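Local coordinates for protein beta-N-acetylhexosaminidase (Arthrobacter aurescens, PDB 3RCN) that probably hydrolyses terminal non-reducing N-acetyl-D-hexosamine residues from N-acetyl-beta-D-hexosaminides, as a member of glycosyl hydrolase family 20, at residues Ile161-Met164 / Ala165-Leu169; Lys405-Leu408 / Asp409-Gln412; Leu461-Pro464 / Arg465-Gln468; Tyr491-Phe494 / Leu495-Leu498. All blocks are in the same frame, centred on the assembly; numbering follows the deposited sequence. Where two conformers were deposited one is given.

Overall arrangement
From the N terminus, interaction 1 ends helix 154-166, the crossover helix between strands 140-146 and 171-178 of the catalytic barrel. Interaction 2 is a turn in the loop after strand 397-400, and interaction 3 starts helix 464-471 after strand 449-456. Interaction 4 is the first part of helix 491-508. Each is a local contact within one continuous run of chain, so none closes a long loop, and the four follow one another without nesting or crossing. Interactions 2 and 3 lie nearest each other, centres about 14 Å apart; interactions 3 and 4 are farthest, at about 26 Å. Helix 474-483 touches side chains of interactions 1, 2 and 4 and so links those three.

Interaction 1: Ile161-Met164 / Ala165-Leu169; sequences IEVM and AMHKL
Met164, a selenomethionine, stands in the last turn of helix 154-166 and serves the chain that leaves the helix after it in two ways. Its carbonyl oxygen accepts His167 N and Leu169 N (Met164 O to Leu169 N 3.2 Å), the two donors coming from opposite faces of the carbonyl plane. Its side chain starts beside the backbone N and bends at chi3 (62°), which carries CE back to the CB of Leu169 at 4.0 Å, the two chains crossing at about a right angle. Ala165 continues the helix with its N bonded to Ile161 O at 3.0 Å, and its small methyl suits a site covered by Phe99 of helix 95-109. Val163 adds a side-chain bond. Its carbonyl O takes the ND1 hydrogen of His167, 2.8 Å away and nearly straight at 165°; the oxygen lies close to the imidazole plane, while ND1 is tilted from the plane of the carbonyl. Val163 CG1 lies alongside the ring 3.8 Å from CE1. The selenium of Met166 sits over one face of that imidazole, toward its rim. Lys168 then takes a positive phi of 67° in a Schellman motif, whose outer bond is Leu169 N to Met164 O and inner bond Lys168 N to Ala165 O. This leads out of the helix of a beta-alpha-beta unit toward strand 171-178. Lys168 NZ bonds Thr104 OG1 on helix 95-109. The ND1 bond and that between NE2 and His502 NE2 of helix 491-508 together restrict the ring's rotation, and the carbonyls of Val163, Met164 and Ala165 are satisfied within a buried turn.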
loop_
_atom_site.group_PDB
_atom_site.type_symbol
_atom_site.label_atom_id
_atom_site.label_comp_id
_atom_site.label_asym_id
_atom_site.label_seq_id
_atom_site.Cartn_x
_atom_site.Cartn_y
_atom_site.Cartn_z
ATOM N N ILE A 161 5.249 7.562 -3.926
ATOM C CA ILE A 161 6.458 7.938 -4.662
ATOM C C ILE A 161 6.374 7.499 -6.126
ATOM O O ILE A 161 6.798 8.219 -7.027
ATOM C CB ILE A 161 7.727 7.339 -4.021
ATOM C CG1 ILE A 161 8.088 8.111 -2.754
ATOM C CG2 ILE A 161 8.883 7.361 -5.007
ATOM C CD1 ILE A 161 9.110 7.414 -1.867
ATOM N N GLU A 162 5.804 6.320 -6.354
ATOM C CA GLU A 162 5.640 5.789 -7.703
ATOM C C GLU A 162 4.710 6.675 -8.534
ATOM O O GLU A 162 4.967 6.952 -9.717
ATOM C CB GLU A 162 5.096 4.360 -7.629
ATOM C CG GLU A 162 5.011 3.660 -8.970
ATOM C CD GLU A 162 6.344 3.080 -9.434
ATOM O OE1 GLU A 162 6.582 1.886 -9.135
ATOM O OE2 GLU A 162 7.137 3.800 -10.103
ATOM N N VAL A 163 3.623 7.120 -7.908
ATOM C CA VAL A 163 2.696 8.043 -8.557
ATOM C C VAL A 163 3.353 9.401 -8.833
ATOM O O VAL A 163 3.062 10.037 -9.848
ATOM C CB VAL A 163 1.410 8.231 -7.732
ATOM C CG1 VAL A 163 0.518 9.264 -8.371
ATOM C CG2 VAL A 163 0.666 6.895 -7.592
HETATM N N MSE A 164 4.239 9.838 -7.938
HETATM C CA MSE A 164 4.992 11.082 -8.160
HETATM C C MSE A 164 5.874 11.014 -9.405
HETATM O O MSE A 164 5.904 11.943 -10.208
HETATM C CB MSE A 164 5.899 11.413 -6.973
HETATM C CG MSE A 164 5.217 11.958 -5.743
HETATM SE SE MSE A 164 6.568 12.310 -4.361
HETATM C CE MSE A 164 7.694 13.653 -5.201
ATOM N N ALA A 165 6.618 9.921 -9.541
ATOM C CA ALA A 165 7.553 9.794 -10.645
ATOM C C ALA A 165 6.795 9.763 -11.974
ATOM O O ALA A 165 7.314 10.175 -13.020
ATOM C CB ALA A 165 8.407 8.542 -10.472
HETATM N N MSE A 166 5.564 9.267 -11.925
HETATM C CA MSE A 166 4.739 9.164 -13.122
HETATM C C MSE A 166 4.329 10.551 -13.603
HETATM O O MSE A 166 4.045 10.757 -14.781
HETATM C CB MSE A 166 3.508 8.290 -12.856
HETATM C CG MSE A 166 2.622 8.069 -14.077
HETATM SE SE MSE A 166 1.166 9.369 -14.226
HETATM C CE MSE A 166 -0.249 8.331 -13.270
ATOM N N HIS A 167 4.300 11.499 -12.678
ATOM C CA HIS A 167 4.026 12.897 -13.014
ATOM C C HIS A 167 5.302 13.724 -13.250
ATOM O O HIS A 167 5.234 14.933 -13.476
ATOM C CB HIS A 167 3.142 13.537 -11.953
ATOM C CG HIS A 167 1.753 12.985 -11.923
ATOM N ND1 HIS A 167 1.409 11.877 -11.181
ATOM C CD2 HIS A 167 0.630 13.377 -12.567
ATOM C CE1 HIS A 167 0.122 11.620 -11.352
ATOM N NE2 HIS A 167 -0.371 12.515 -12.187
ATOM N N LYS A 168 6.449 13.049 -13.212
ATOM C CA LYS A 168 7.753 13.658 -13.443
ATOM C C LYS A 168 8.156 14.649 -12.354
ATOM O O LYS A 168 8.964 15.523 -12.595
ATOM C CB LYS A 168 7.772 14.359 -14.804
ATOM C CG LYS A 168 7.664 13.423 -16.030
ATOM C CD LYS A 168 7.725 14.228 -17.345
ATOM C CE LYS A 168 7.906 13.358 -18.597
ATOM N NZ LYS A 168 6.690 12.583 -18.974
ATOM N N LEU A 169 7.594 14.486 -11.159
ATOM C CA LEU A 169 8.009 15.233 -9.983
ATOM C C LEU A 169 9.326 14.647 -9.504
ATOM O O LEU A 169 9.448 13.426 -9.397
ATOM C CB LEU A 169 6.952 15.149 -8.881
ATOM C CG LEU A 169 5.626 15.804 -9.288
ATOM C CD1 LEU A 169 4.488 15.425 -8.364
ATOM C CD2 LEU A 169 5.760 17.315 -9.370
#

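Interaction 2: Lys405-Leu408 / Asp409-Gln412; sequences KLYL and DHRQ
The backbone N of His410 donates to Tyr407 O at 3.4 Å, a weak but fairly straight bond (154°) across four residues. The turn it closes places the side chains of Tyr407 and His410 side by side, pointing the same way. Tyr407 CB stands over the centre of the His410 ring, 3.9 Å from its centroid and close to the ring normal, which makes a CH-pi contact. Beyond CB, the phenol ring turns its edge toward the same imidazole face, an offset edge-to-face pair with centroids 5.9 Å apart and planes at 74°. Flat aromatic groups suit both positions, because one offers a face and the other a methylene and an edge. The backbone here is a type I beta turn from Tyr407 to His410, in the long loop that follows barrel strand 397-400. Asp409, at the third position, has CG between its backbone N and carbonyl carbon (chi1 54°). This brings the carboxylate back over the turn, with OD2 3.5 Å from Tyr407 CB. The phenol also meets the ring of Trp457, and the side chain of Tyr407 lies about 7 Å from that of Glu316, the predicted proton donor. Leu408 points its branched end the other way, onto Ala454 and Ile456 of strand 449-456 and Ile478 of helix 474-483, an apolar place fit for leucine. The carbonyl O of His410 accepts from Arg474 NH1.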
loop_
_atom_site.group_PDB
_atom_site.type_symbol
_atom_site.label_atom_id
_atom_site.label_comp_id
_atom_site.label_asym_id
_atom_site.label_seq_id
_atom_site.Cartn_x
_atom_site.Cartn_y
_atom_site.Cartn_z
ATOM N N LYS A 405 -1.976 29.115 -2.481
ATOM C CA LYS A 405 -1.995 28.506 -3.811
ATOM C C LYS A 405 -1.777 26.995 -3.763
ATOM O O LYS A 405 -2.592 26.220 -4.229
ATOM C CB LYS A 405 -0.924 29.141 -4.703
ATOM C CG LYS A 405 -1.114 30.625 -4.980
ATOM C CD LYS A 405 -2.475 30.896 -5.600
ATOM C CE LYS A 405 -2.567 32.326 -6.089
ATOM N NZ LYS A 405 -2.164 33.286 -5.029
ATOM N N LEU A 406 -0.608 26.617 -3.263
ATOM C CA LEU A 406 -0.072 25.262 -3.306
ATOM C C LEU A 406 -0.273 24.337 -2.095
ATOM O O LEU A 406 0.432 23.328 -1.985
ATOM C CB LEU A 406 1.383 25.282 -3.768
ATOM C CG LEU A 406 1.538 25.856 -5.177
ATOM C CD1 LEU A 406 2.935 25.616 -5.708
ATOM C CD2 LEU A 406 0.511 25.245 -6.106
ATOM N N TYR A 407 -1.089 24.734 -1.119
ATOM C CA TYR A 407 -1.327 23.859 0.041
ATOM C C TYR A 407 -2.515 22.927 -0.200
ATOM O O TYR A 407 -3.663 23.370 -0.318
ATOM C CB TYR A 407 -1.519 24.665 1.337
ATOM C CG TYR A 407 -0.217 25.147 1.962
ATOM C CD1 TYR A 407 0.948 25.229 1.213
ATOM C CD2 TYR A 407 -0.149 25.487 3.307
ATOM C CE1 TYR A 407 2.133 25.651 1.776
ATOM C CE2 TYR A 407 1.045 25.915 3.885
ATOM C CZ TYR A 407 2.179 25.994 3.109
ATOM O OH TYR A 407 3.372 26.417 3.657
ATOM N N LEU A 408 -2.229 21.629 -0.261
ATOM C CA LEU A 408 -3.211 20.651 -0.716
ATOM C C LEU A 408 -4.079 20.071 0.398
ATOM O O LEU A 408 -5.017 19.327 0.134
ATOM C CB LEU A 408 -2.525 19.525 -1.497
ATOM C CG LEU A 408 -1.743 19.950 -2.742
ATOM C CD1 LEU A 408 -1.076 18.749 -3.422
ATOM C CD2 LEU A 408 -2.659 20.685 -3.707
ATOM N N ASP A 409 -3.763 20.394 1.643
ATOM C CA ASP A 409 -4.660 20.074 2.743
ATOM C C ASP A 409 -5.886 20.999 2.701
ATOM O O ASP A 409 -6.882 20.751 3.373
ATOM C CB ASP A 409 -3.940 20.138 4.101
ATOM C CG ASP A 409 -3.234 21.481 4.349
ATOM O OD1 ASP A 409 -3.373 22.021 5.471
ATOM O OD2 ASP A 409 -2.522 21.990 3.444
ATOM N N HIS A 410 -5.831 22.042 1.876
ATOM C CA HIS A 410 -6.935 22.998 1.808
ATOM C C HIS A 410 -8.066 22.495 0.934
ATOM O O HIS A 410 -7.829 21.890 -0.110
ATOM C CB HIS A 410 -6.486 24.370 1.292
ATOM C CG HIS A 410 -5.589 25.108 2.229
ATOM N ND1 HIS A 410 -5.292 26.444 2.071
ATOM C CD2 HIS A 410 -4.908 24.697 3.325
ATOM C CE1 HIS A 410 -4.466 26.823 3.027
ATOM N NE2 HIS A 410 -4.219 25.780 3.802
ATOM N N ARG A 411 -9.289 22.813 1.355
ATOM C CA ARG A 411 -10.516 22.387 0.699
ATOM C C ARG A 411 -10.562 22.710 -0.793
ATOM O O ARG A 411 -10.123 23.773 -1.215
ATOM C CB ARG A 411 -11.706 23.031 1.395
ATOM C CG ARG A 411 -11.785 24.528 1.225
ATOM C CD ARG A 411 -12.255 25.139 2.522
ATOM N NE ARG A 411 -12.208 26.597 2.512
ATOM C CZ ARG A 411 -13.283 27.374 2.500
ATOM N NH1 ARG A 411 -14.494 26.834 2.491
ATOM N NH2 ARG A 411 -13.145 28.688 2.505
ATOM N N GLN A 412 -11.103 21.778 -1.579
ATOM C CA GLN A 412 -11.083 21.861 -3.038
ATOM C C GLN A 412 -12.308 22.549 -3.612
ATOM O O GLN A 412 -12.407 22.752 -4.818
ATOM C CB GLN A 412 -10.937 20.460 -3.632
ATOM C CG GLN A 412 -9.753 19.744 -3.029
ATOM C CD GLN A 412 -9.425 18.428 -3.687
ATOM O OE1 GLN A 412 -9.407 18.314 -4.913
ATOM N NE2 GLN A 412 -9.140 17.420 -2.866
#

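Interaction 3: Leu461-Pro464 / Arg465-Gln468; sequences LDSP and RRVQ. With SO4 (sulfate ion), chain B.
Ser463 OG accepts Arg466 N at 3.2 Å and so caps the first turn of the helix from its N-cap position. The same hydroxyl donates to sulfate O2 at 2.7 Å, so its proton is committed to the anion and a lone pair to the backbone. Serine is well chosen here, since its short side chain, with OG between the backbone N and the carbonyl carbon (chi1 66°), folds back onto the helix end. Ser463 O takes Val467 N at 3.1 Å, in the carbonyl plane, and Pro464 O takes Gln468 N. Proline, with no N-H to give, fits the first helical residue. Arg465 bends at chi3 to bring NH1 to sulfate O4 (3.2 Å, 168°), edge-on to its guanidinium; NE makes a salt bridge with Glu512. The sulfate, probably from the crystallisation liquor, is also bonded by Arg215 of the second subunit, whose NH1 pairs with Asp462 OD2. On the apolar side, Leu461 CB meets Val467 CG2 at 3.7 Å. The cap thus starts helix 464-471 after barrel strand 449-456, with the second subunit packed against Arg465 and Gln468.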
loop_
_atom_site.group_PDB
_atom_site.type_symbol
_atom_site.label_atom_id
_atom_site.label_comp_id
_atom_site.label_asym_id
_atom_site.label_seq_id
_atom_site.Cartn_x
_atom_site.Cartn_y
_atom_site.Cartn_z
ATOM N N LEU A 461 -5.740 14.218 7.385
ATOM C CA LEU A 461 -5.756 13.066 6.515
ATOM C C LEU A 461 -5.194 11.896 7.314
ATOM O O LEU A 461 -3.981 11.677 7.376
ATOM C CB LEU A 461 -4.879 13.367 5.292
ATOM C CG LEU A 461 -5.000 14.829 4.819
ATOM C CD1 LEU A 461 -3.950 15.184 3.796
ATOM C CD2 LEU A 461 -6.413 15.168 4.285
ATOM N N ASP A 462 -6.117 11.069 7.796
ATOM C CA ASP A 462 -5.807 9.994 8.738
ATOM C C ASP A 462 -5.675 8.602 8.104
ATOM O O ASP A 462 -5.543 7.605 8.810
ATOM C CB ASP A 462 -6.783 9.997 9.915
ATOM C CG ASP A 462 -8.226 9.913 9.475
ATOM O OD1 ASP A 462 -8.516 10.257 8.305
ATOM O OD2 ASP A 462 -9.067 9.499 10.304
ATOM N N SER A 463 -5.795 8.539 6.783
ATOM C CA SER A 463 -5.476 7.331 6.048
ATOM C C SER A 463 -4.799 7.738 4.757
ATOM O O SER A 463 -4.935 8.885 4.330
ATOM C CB SER A 463 -6.745 6.527 5.735
ATOM O OG SER A 463 -7.577 7.234 4.838
ATOM N N PRO A 464 -4.073 6.799 4.127
ATOM C CA PRO A 464 -3.510 7.040 2.792
ATOM C C PRO A 464 -4.606 7.329 1.757
ATOM O O PRO A 464 -4.352 8.005 0.769
ATOM C CB PRO A 464 -2.788 5.726 2.465
ATOM C CG PRO A 464 -2.560 5.070 3.773
ATOM C CD PRO A 464 -3.669 5.498 4.683
ATOM N N ARG A 465 -5.811 6.817 1.975
ATOM C CA ARG A 465 -6.912 7.160 1.084
ATOM C C ARG A 465 -7.188 8.660 1.168
ATOM O O ARG A 465 -7.341 9.334 0.152
ATOM C CB ARG A 465 -8.174 6.368 1.427
ATOM C CG ARG A 465 -7.986 4.860 1.445
ATOM C CD ARG A 465 -9.270 4.140 1.878
ATOM N NE ARG A 465 -10.227 4.060 0.783
ATOM C CZ ARG A 465 -11.519 3.778 0.922
ATOM N NH1 ARG A 465 -12.039 3.553 2.118
ATOM N NH2 ARG A 465 -12.296 3.735 -0.143
ATOM N N ARG A 466 -7.260 9.189 2.380
ATOM C CA ARG A 466 -7.539 10.608 2.543
ATOM C C ARG A 466 -6.419 11.469 1.933
ATOM O O ARG A 466 -6.674 12.503 1.308
ATOM C CB ARG A 466 -7.775 10.939 4.016
ATOM C CG ARG A 466 -9.087 10.386 4.556
ATOM C CD ARG A 466 -9.987 11.507 5.057
ATOM N NE ARG A 466 -10.226 12.492 4.015
ATOM C CZ ARG A 466 -10.115 13.810 4.172
ATOM N NH1 ARG A 466 -9.780 14.338 5.345
ATOM N NH2 ARG A 466 -10.358 14.608 3.146
ATOM N N VAL A 467 -5.176 11.030 2.090
ATOM C CA VAL A 467 -4.076 11.737 1.461
ATOM C C VAL A 467 -4.224 11.778 -0.065
ATOM O O VAL A 467 -3.927 12.794 -0.707
ATOM C CB VAL A 467 -2.716 11.127 1.854
ATOM C CG1 VAL A 467 -1.631 11.593 0.890
ATOM C CG2 VAL A 467 -2.366 11.482 3.311
ATOM N N GLN A 468 -4.699 10.679 -0.646
ATOM C CA GLN A 468 -4.895 10.609 -2.099
ATOM C C GLN A 468 -6.003 11.556 -2.555
ATOM O O GLN A 468 -5.934 12.175 -3.624
ATOM C CB GLN A 468 -5.217 9.177 -2.527
ATOM C CG GLN A 468 -4.065 8.219 -2.320
ATOM C CD GLN A 468 -4.398 6.823 -2.774
ATOM O OE1 GLN A 468 -5.564 6.420 -2.773
ATOM N NE2 GLN A 468 -3.379 6.075 -3.182
HETATM S S SO4 B . -10.877 5.377 5.264
HETATM O O1 SO4 B . -12.306 5.468 4.964
HETATM O O2 SO4 B . -10.170 6.456 4.585
HETATM O O3 SO4 B . -10.699 5.501 6.707
HETATM O O4 SO4 B . -10.345 4.090 4.822
#

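Interaction 4: Tyr491-Phe494 / Leu495-Leu498; sequences YDEF and LTRL
Tyr491 lays one face of its ring against the side chain of Leu495, one helical turn on. Leu495 CG stands over that face toward the rim, 4.1 Å from the centroid, a CH-pi contact, and CD2 reaches the phenol OH at 3.6 Å. The ring reaches Leu495 because chi1 (176°) swings CG to the side away from the backbone N. A second spacing of four residues joins Glu493 to Arg497 by a salt bridge. The guanidinium meets the carboxylate side-on, NE to OE2 at 2.9 Å and NH2 to OE1 at 3.1 Å, with the two planes only 6° apart and both oxygens approached on their syn sides. The bend in Glu493 at chi2 (-81°) turns its carboxylate back to the arginine. Arg497 NH2 has a further acidic partner in Glu480 of helix 474-483, so one cation is shared by two carboxylates and would probably favour their ionised forms. Its NH2 also lies at the edge of the Phe494 ring, 3.8 Å from CD1, and that ring stacks on Tyr432. Thr496 OG1 donates to Glu493 O at 2.7 Å, in the carbonyl plane and on a lone pair. The Tyr491-Leu495 and Glu493-Arg497 pairs are i to i+4 contacts of an alpha helix, and the start of helix 491-508 is amphipathic, exposing Asp492 and Thr496 while burying Phe494 and Leu498 against helices 474-483 and 428-432.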
loop_
_atom_site.group_PDB
_atom_site.type_symbol
_atom_site.label_atom_id
_atom_site.label_comp_id
_atom_site.label_asym_id
_atom_site.label_seq_id
_atom_site.Cartn_x
_atom_site.Cartn_y
_atom_site.Cartn_z
ATOM N N TYR A 491 -7.065 25.972 -19.370
ATOM C CA TYR A 491 -7.691 25.043 -18.433
ATOM C C TYR A 491 -8.686 24.102 -19.097
ATOM O O TYR A 491 -8.696 22.909 -18.799
ATOM C CB TYR A 491 -8.372 25.786 -17.279
ATOM C CG TYR A 491 -9.118 24.877 -16.330
ATOM C CD1 TYR A 491 -8.440 23.958 -15.539
ATOM C CD2 TYR A 491 -10.500 24.935 -16.225
ATOM C CE1 TYR A 491 -9.114 23.128 -14.669
ATOM C CE2 TYR A 491 -11.186 24.112 -15.357
ATOM C CZ TYR A 491 -10.489 23.209 -14.578
ATOM O OH TYR A 491 -11.171 22.379 -13.710
ATOM N N ASP A 492 -9.522 24.640 -19.983
ATOM C CA ASP A 492 -10.570 23.851 -20.630
ATOM C C ASP A 492 -9.964 22.728 -21.452
ATOM O O ASP A 492 -10.500 21.622 -21.505
ATOM C CB ASP A 492 -11.456 24.726 -21.516
ATOM C CG ASP A 492 -12.290 25.706 -20.719
ATOM O OD1 ASP A 492 -12.700 25.367 -19.587
ATOM O OD2 ASP A 492 -12.529 26.825 -21.225
ATOM N N GLU A 493 -8.840 23.023 -22.089
ATOM C CA GLU A 493 -8.129 22.031 -22.877
ATOM C C GLU A 493 -7.574 20.946 -21.960
ATOM O O GLU A 493 -7.724 19.754 -22.234
ATOM C CB GLU A 493 -7.008 22.701 -23.672
ATOM C CG GLU A 493 -6.360 21.813 -24.714
ATOM C CD GLU A 493 -5.314 20.876 -24.130
ATOM O OE1 GLU A 493 -4.452 21.356 -23.349
ATOM O OE2 GLU A 493 -5.359 19.665 -24.460
ATOM N N PHE A 494 -6.936 21.378 -20.872
ATOM C CA PHE A 494 -6.395 20.479 -19.856
ATOM C C PHE A 494 -7.436 19.482 -19.347
ATOM O O PHE A 494 -7.130 18.306 -19.167
ATOM C CB PHE A 494 -5.839 21.291 -18.681
ATOM C CG PHE A 494 -5.323 20.449 -17.542
ATOM C CD1 PHE A 494 -4.080 19.840 -17.617
ATOM C CD2 PHE A 494 -6.079 20.275 -16.391
ATOM C CE1 PHE A 494 -3.604 19.060 -16.571
ATOM C CE2 PHE A 494 -5.612 19.495 -15.335
ATOM C CZ PHE A 494 -4.371 18.889 -15.425
ATOM N N LEU A 495 -8.658 19.958 -19.110
ATOM C CA LEU A 495 -9.735 19.120 -18.580
ATOM C C LEU A 495 -10.016 17.917 -19.454
ATOM O O LEU A 495 -10.187 16.802 -18.961
ATOM C CB LEU A 495 -11.024 19.921 -18.449
ATOM C CG LEU A 495 -11.251 20.596 -17.109
ATOM C CD1 LEU A 495 -12.693 21.060 -17.029
ATOM C CD2 LEU A 495 -10.928 19.621 -15.992
ATOM N N THR A 496 -10.084 18.166 -20.755
ATOM C CA THR A 496 -10.369 17.123 -21.725
ATOM C C THR A 496 -9.288 16.047 -21.696
ATOM O O THR A 496 -9.576 14.871 -21.870
ATOM C CB THR A 496 -10.537 17.702 -23.153
ATOM O OG1 THR A 496 -9.255 18.024 -23.708
ATOM C CG2 THR A 496 -11.401 18.962 -23.117
ATOM N N ARG A 497 -8.042 16.434 -21.470
ATOM C CA ARG A 497 -7.008 15.423 -21.292
ATOM C C ARG A 497 -7.152 14.694 -19.945
ATOM O O ARG A 497 -6.959 13.473 -19.862
ATOM C CB ARG A 497 -5.620 16.029 -21.464
ATOM C CG ARG A 497 -5.348 16.426 -22.897
ATOM C CD ARG A 497 -3.945 16.969 -23.071
ATOM N NE ARG A 497 -3.799 18.294 -22.480
ATOM C CZ ARG A 497 -2.815 18.640 -21.656
ATOM N NH1 ARG A 497 -1.888 17.744 -21.331
ATOM N NH2 ARG A 497 -2.757 19.875 -21.163
ATOM N N LEU A 498 -7.513 15.443 -18.905
ATOM C CA LEU A 498 -7.650 14.888 -17.562
ATOM C C LEU A 498 -8.740 13.829 -17.536
ATOM O O LEU A 498 -8.499 12.665 -17.201
ATOM C CB LEU A 498 -7.974 15.997 -16.555
ATOM C CG LEU A 498 -8.059 15.558 -15.096
ATOM C CD1 LEU A 498 -6.684 15.194 -14.573
ATOM C CD2 LEU A 498 -8.670 16.642 -14.242
#